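Local coordinates for protein GH26C (Muricauda sp. MAR_2010_75, PDB 6Q78) that probably hydrolyses internal beta-1,4-mannosidic linkages in mannans, as a TIM-barrel endo-mannanase of glycoside hydrolase family 26, at residues A[181-184]-A[185-189]; A[240-243]-A[244-248]. All coordinates share one frame; numbering follows the deposited sequence.

Contact 1: A[181-184]-A[185-189]; sequences NALK and SILPG
S185 reaches back over the last turn of helix 176-186 with both its backbone and its side chain. Its N-H bonds to N181 O at 2.9 Å, an ordinary i to i-4 helical link, and adds a weak bond to A182 O. The hydroxyl donates to that same A182 oxygen, OG lying 2.7 Å from A182 O and 29° out of the carbonyl plane; with chi1 at 79°, OG sits between the backbone N and the carbonyl carbon, folded against the chain. N192 ND2 is a second partner of this OG. At I186 the pattern tightens to i to i-3: I186 N bonds to L183 O at 3.0 Å, from well above the carbonyl plane, while I186 CG1 packs 3.2 Å from the same oxygen. L187 N continues the tighter spacing with a weak bond to K184 O, and its side chain turns back so that CD1 meets L183 CD2 at 4.1 Å. The helix thus ends in tighter, 3-10-like spacing, with the last bond weak, before the chain enters the loop. Beyond it, S185 and A182 pack on P163, I186 rests on L248 of helix 242-259 and touches Y196 of helix 193-208, and I186 O is hydrogen-bonded to H193 ND1.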
ATOM      1  N   ASN A 181       9.764  15.649 -17.876  1.00 15.21           N
ATOM      2  CA  ASN A 181      10.612  14.655 -18.517  1.00 17.04           C
ATOM      3  C   ASN A 181      11.059  13.507 -17.624  1.00 13.36           C
ATOM      4  O   ASN A 181      11.650  12.556 -18.143  1.00 13.31           O
ATOM      5  CB  ASN A 181      11.860  15.321 -19.110  1.00 14.07           C
ATOM      6  CG  ASN A 181      11.513  16.267 -20.233  1.00 18.12           C
ATOM      7  OD1 ASN A 181      11.369  15.845 -21.375  1.00 21.39           O
ATOM      8  ND2 ASN A 181      11.316  17.551 -19.907  1.00 18.06           N
ATOM      9  N   ALA A 182      10.777  13.535 -16.319  1.00 11.91           N
ATOM     10  CA  ALA A 182      11.285  12.490 -15.438  1.00 10.68           C
ATOM     11  C   ALA A 182      10.816  11.104 -15.861  1.00 12.02           C
ATOM     12  O   ALA A 182      11.630  10.181 -15.971  1.00 10.57           O
ATOM     13  CB  ALA A 182      10.896  12.806 -13.995  1.00 12.95           C
ATOM     14  N   LEU A 183       9.500  10.922 -16.057  1.00 10.34           N
ATOM     15  CA  LEU A 183       8.990   9.580 -16.358  1.00 11.79           C
ATOM     16  C   LEU A 183       9.451   9.142 -17.740  1.00 12.22           C
ATOM     17  O   LEU A 183       9.951   8.030 -17.922  1.00 10.51           O
ATOM     18  CB  LEU A 183       7.455   9.524 -16.251  1.00 11.97           C
ATOM     19  CG  LEU A 183       6.894   8.099 -16.431  1.00 12.85           C
ATOM     20  CD1 LEU A 183       5.620   7.845 -15.592  1.00 13.76           C
ATOM     21  CD2 LEU A 183       6.585   7.799 -17.865  1.00 12.40           C
ATOM     22  N   LYS A 184       9.334  10.024 -18.725  1.00 12.50           N
ATOM     23  CA  LYS A 184       9.834   9.682 -20.052  1.00 12.40           C
ATOM     24  C   LYS A 184      11.290   9.226 -20.002  1.00 11.94           C
ATOM     25  O   LYS A 184      11.688   8.314 -20.740  1.00 14.90           O
ATOM     26  CB  LYS A 184       9.669  10.863 -21.027  1.00 15.59           C
ATOM     27  CG  LYS A 184       8.202  11.236 -21.298  1.00 19.65           C
ATOM     28  CD  LYS A 184       8.065  12.644 -21.899  1.00 25.42           C
ATOM     29  CE  LYS A 184       6.597  13.051 -21.989  1.00 27.60           C
ATOM     30  NZ  LYS A 184       6.470  14.457 -22.471  1.00 38.43           N
ATOM     31  N   SER A 185      12.105   9.842 -19.126  1.00 11.52           N
ATOM     32  CA  SER A 185      13.530   9.550 -19.107  1.00 11.62           C
ATOM     33  C   SER A 185      13.856   8.169 -18.540  1.00 11.16           C
ATOM     34  O   SER A 185      14.991   7.712 -18.697  1.00 11.45           O
ATOM     35  CB  SER A 185      14.304  10.633 -18.341  1.00 11.65           C
ATOM     36  OG  SER A 185      14.190  10.419 -16.927  1.00 11.51           O
ATOM     37  N   ILE A 186      12.921   7.516 -17.841  1.00 10.61           N
ATOM     38  CA  ILE A 186      13.222   6.201 -17.274  1.00 10.23           C
ATOM     39  C   ILE A 186      12.703   5.049 -18.116  1.00 10.39           C
ATOM     40  O   ILE A 186      12.993   3.883 -17.796  1.00 11.00           O
ATOM     41  CB  ILE A 186      12.816   6.064 -15.797  1.00  9.56           C
ATOM     42  CG1 ILE A 186      11.305   6.180 -15.651  1.00  9.34           C
ATOM     43  CG2 ILE A 186      13.609   7.030 -14.949  1.00 12.45           C
ATOM     44  CD1 ILE A 186      10.797   5.789 -14.226  1.00  9.92           C
ATOM     45  N   LEU A 187      11.968   5.342 -19.192  1.00 10.82           N
ATOM     46  CA  LEU A 187      11.489   4.315 -20.091  1.00 11.99           C
ATOM     47  C   LEU A 187      12.652   3.851 -20.959  1.00 11.85           C
ATOM     48  O   LEU A 187      13.676   4.541 -21.070  1.00 12.74           O
ATOM     49  CB  LEU A 187      10.416   4.924 -20.992  1.00 11.52           C
ATOM     50  CG  LEU A 187       9.143   5.404 -20.280  1.00 12.29           C
ATOM     51  CD1 LEU A 187       8.192   6.104 -21.253  1.00 13.11           C
ATOM     52  CD2 LEU A 187       8.491   4.212 -19.646  1.00 16.83           C
ATOM     53  N   PRO A 188      12.546   2.676 -21.558  1.00 14.73           N
ATOM     54  CA  PRO A 188      13.583   2.243 -22.501  1.00 16.97           C
ATOM     55  C   PRO A 188      13.796   3.316 -23.564  1.00 15.31           C
ATOM     56  O   PRO A 188      12.844   3.861 -24.120  1.00 16.19           O
ATOM     57  CB  PRO A 188      13.005   0.950 -23.085  1.00 15.52           C
ATOM     58  CG  PRO A 188      12.107   0.430 -21.974  1.00 15.52           C
ATOM     59  CD  PRO A 188      11.482   1.672 -21.378  1.00 17.19           C
ATOM     60  N   GLY A 189      15.062   3.642 -23.836  1.00 15.45           N
ATOM     61  CA  GLY A 189      15.391   4.752 -24.704  1.00 16.09           C
ATOM     62  C   GLY A 189      15.568   6.071 -23.979  1.00 15.92           C
ATOM     63  O   GLY A 189      16.105   7.014 -24.557  1.00 14.83           O
TER

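Contact 2: A[240-243]-A[244-248]; sequences CTIE and EYIQL
A capping box opens helix 242-259, with T241 as the N-cap and E244 as its reciprocal partner. T241 OG1 accepts from E244 N at 3.0 Å, and in the reverse direction E244 OE1 accepts from T241 N, also at 3.0 Å and nearly straight at 165°. The amide meets OE1 from above the carboxylate plane. Two N-H groups at the helix start, where no preceding turn offers carbonyls, are satisfied in this way. E244 CG lies anti to its own carbonyl carbon (chi1 -77°) and the chain then runs extended, which carries OE1 back past T241 OG1 to the amide; OE1 also lies 3.5 Å from C240 CB. With an alanine at E244 the T241 amide would probably lose its carboxylate acceptor, and C240 CB the packing of OE1 against it.

Regular i to i-4 bonds follow, from Y245 N to T241 O, I246 N to I242 O and Q247 N to E243 O. On one flank I242 and I246 lie side by side, CG2 of the first 3.8 Å from CD1 of the second. A water donates to Q247 OE1 at 2.9 Å and weakly to E243 O. C240 SG packs 4.2 Å from Y245 CB on the buried flank. There the Y245 ring meets F228 and W249, and its hydroxyl bonds to F225 O just beyond strand 220-223, while C240 packs against L183 of helix 176-186.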
ATOM      1  N   CYS A 240       2.721  12.510 -18.430  1.00 15.23           N
ATOM      2  CA  CYS A 240       3.004  11.369 -19.288  1.00 15.01           C
ATOM      3  C   CYS A 240       1.706  10.912 -19.936  1.00 19.16           C
ATOM      4  O   CYS A 240       0.606  11.176 -19.431  1.00 17.09           O
ATOM      5  CB  CYS A 240       3.659  10.207 -18.507  1.00 14.03           C
ATOM      6  SG  CYS A 240       2.673   9.576 -17.120  1.00 16.02           S
ATOM      7  N   THR A 241       1.840  10.250 -21.079  1.00 14.63           N
ATOM      8  CA  THR A 241       0.678   9.668 -21.724  1.00 14.79           C
ATOM      9  C   THR A 241       0.266   8.360 -21.034  1.00 14.05           C
ATOM     10  O   THR A 241       1.014   7.767 -20.263  1.00 12.44           O
ATOM     11  CB  THR A 241       0.986   9.365 -23.188  1.00 15.27           C
ATOM     12  OG1 THR A 241       1.938   8.298 -23.260  1.00 16.49           O
ATOM     13  CG2 THR A 241       1.517  10.609 -23.934  1.00 18.22           C
ATOM     14  N   ILE A 242      -0.960   7.928 -21.331  1.00 13.16           N
ATOM     15  CA  ILE A 242      -1.451   6.623 -20.901  1.00 13.71           C
ATOM     16  C   ILE A 242      -0.479   5.532 -21.312  1.00 14.65           C
ATOM     17  O   ILE A 242      -0.111   4.664 -20.513  1.00 13.03           O
ATOM     18  CB  ILE A 242      -2.836   6.378 -21.516  1.00 14.17           C
ATOM     19  CG1 ILE A 242      -3.864   7.291 -20.835  1.00 17.08           C
ATOM     20  CG2 ILE A 242      -3.194   4.881 -21.444  1.00 18.48           C
ATOM     21  CD1 ILE A 242      -5.204   7.377 -21.586  1.00 26.26           C
ATOM     22  N   GLU A 243      -0.048   5.562 -22.573  1.00 13.87           N
ATOM     23  CA  GLU A 243       0.846   4.524 -23.073  1.00 15.67           C
ATOM     24  C   GLU A 243       2.176   4.533 -22.325  1.00 15.37           C
ATOM     25  O   GLU A 243       2.739   3.470 -22.044  1.00 15.08           O
ATOM     26  CB  GLU A 243       1.047   4.696 -24.583  1.00 15.33           C
ATOM     27  CG  GLU A 243      -0.246   4.424 -25.409  0.78 17.48           C
ATOM     28  CD  GLU A 243      -1.182   5.636 -25.579  0.16 18.79           C
ATOM     29  OE1 GLU A 243      -2.174   5.465 -26.314  0.46 29.31           O
ATOM     30  OE2 GLU A 243      -0.955   6.743 -25.015  0.85 21.01           O
ATOM     31  N   GLU A 244       2.693   5.718 -21.993  1.00 12.43           N
ATOM     32  CA  GLU A 244       3.950   5.787 -21.246  1.00 11.88           C
ATOM     33  C   GLU A 244       3.794   5.211 -19.843  1.00 13.16           C
ATOM     34  O   GLU A 244       4.668   4.472 -19.379  1.00 12.61           O
ATOM     35  CB  GLU A 244       4.458   7.227 -21.186  1.00 12.00           C
ATOM     36  CG  GLU A 244       5.112   7.712 -22.511  1.00 13.36           C
ATOM     37  CD  GLU A 244       5.286   9.223 -22.615  1.00 17.31           C
ATOM     38  OE1 GLU A 244       4.705   9.982 -21.822  1.00 17.73           O
ATOM     39  OE2 GLU A 244       6.005   9.673 -23.556  1.00 24.45           O
ATOM     40  N   TYR A 245       2.707   5.551 -19.143  1.00 11.52           N
ATOM     41  CA  TYR A 245       2.519   5.008 -17.799  1.00 12.62           C
ATOM     42  C   TYR A 245       2.418   3.492 -17.845  1.00 10.54           C
ATOM     43  O   TYR A 245       3.047   2.792 -17.040  1.00 10.85           O
ATOM     44  CB  TYR A 245       1.272   5.622 -17.149  1.00 11.98           C
ATOM     45  CG  TYR A 245       1.109   5.181 -15.728  1.00 10.53           C
ATOM     46  CD1 TYR A 245       1.745   5.880 -14.693  1.00 10.83           C
ATOM     47  CD2 TYR A 245       0.369   4.040 -15.409  1.00 12.29           C
ATOM     48  CE1 TYR A 245       1.643   5.435 -13.373  1.00  8.72           C
ATOM     49  CE2 TYR A 245       0.259   3.600 -14.095  1.00  9.78           C
ATOM     50  CZ  TYR A 245       0.882   4.320 -13.087  1.00 10.40           C
ATOM     51  OH  TYR A 245       0.753   3.862 -11.784  1.00  9.84           O
ATOM     52  N   ILE A 246       1.648   2.968 -18.797  1.00 11.27           N
ATOM     53  CA  ILE A 246       1.471   1.525 -18.911  1.00 11.65           C
ATOM     54  C   ILE A 246       2.785   0.852 -19.286  1.00 12.78           C
ATOM     55  O   ILE A 246       3.131  -0.214 -18.750  1.00 11.41           O
ATOM     56  CB  ILE A 246       0.351   1.227 -19.924  1.00 11.42           C
ATOM     57  CG1 ILE A 246      -1.010   1.616 -19.325  1.00 11.47           C
ATOM     58  CG2 ILE A 246       0.342  -0.255 -20.319  1.00 14.85           C
ATOM     59  CD1 ILE A 246      -2.151   1.427 -20.334  1.00 17.87           C
ATOM     60  N   GLN A 247       3.553   1.472 -20.194  1.00 11.94           N
ATOM     61  CA  GLN A 247       4.860   0.920 -20.552  1.00 11.90           C
ATOM     62  C   GLN A 247       5.775   0.865 -19.340  1.00 10.49           C
ATOM     63  O   GLN A 247       6.517  -0.103 -19.150  1.00 11.72           O
ATOM     64  CB  GLN A 247       5.498   1.779 -21.645  1.00 13.43           C
ATOM     65  CG  GLN A 247       6.834   1.246 -22.126  1.00 20.71           C
ATOM     66  CD  GLN A 247       7.545   2.177 -23.110  1.00 24.42           C
ATOM     67  OE1 GLN A 247       7.029   3.233 -23.480  1.00 24.64           O
ATOM     68  NE2 GLN A 247       8.725   1.762 -23.557  1.00 28.31           N
ATOM     69  N   LEU A 248       5.768   1.919 -18.521  1.00 10.09           N
ATOM     70  CA  LEU A 248       6.580   1.917 -17.309  1.00 11.78           C
ATOM     71  C   LEU A 248       6.167   0.782 -16.374  1.00 12.06           C
ATOM     72  O   LEU A 248       7.021   0.027 -15.878  1.00 11.01           O
ATOM     73  CB  LEU A 248       6.424   3.259 -16.593  1.00  9.27           C
ATOM     74  CG  LEU A 248       7.043   3.315 -15.194  1.00  8.70           C
ATOM     75  CD1 LEU A 248       8.568   3.076 -15.204  1.00 11.06           C
ATOM     76  CD2 LEU A 248       6.710   4.650 -14.516  1.00 10.28           C
TER
HETATM   77  O   HOH W   1       4.543   3.102 -24.966  1.00 47.46           O

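Overall arrangement
Contact 1 closes helix 176-186 and contact 2 opens helix 242-259, so the pair illustrates the two ends of a helix. Spare amides at the start are met by side-chain oxygens in contact 2, whereas contact 1 gathers its donors onto the last carbonyls. Contact 1 is the more buried, and adds one serine hydroxyl and a leucine pair to its backbone bonds; contact 2 is partly buried, with acidic and water-linked groups on its outer side. Their centres lie about 10 Å apart and they touch directly. L248 CD2 meets L183 CD1 at 3.5 Å, K184 CG lies against E244 OE2, and P188 packs on Q247, joining helix 176-186 and the loop after it to helix 242-259.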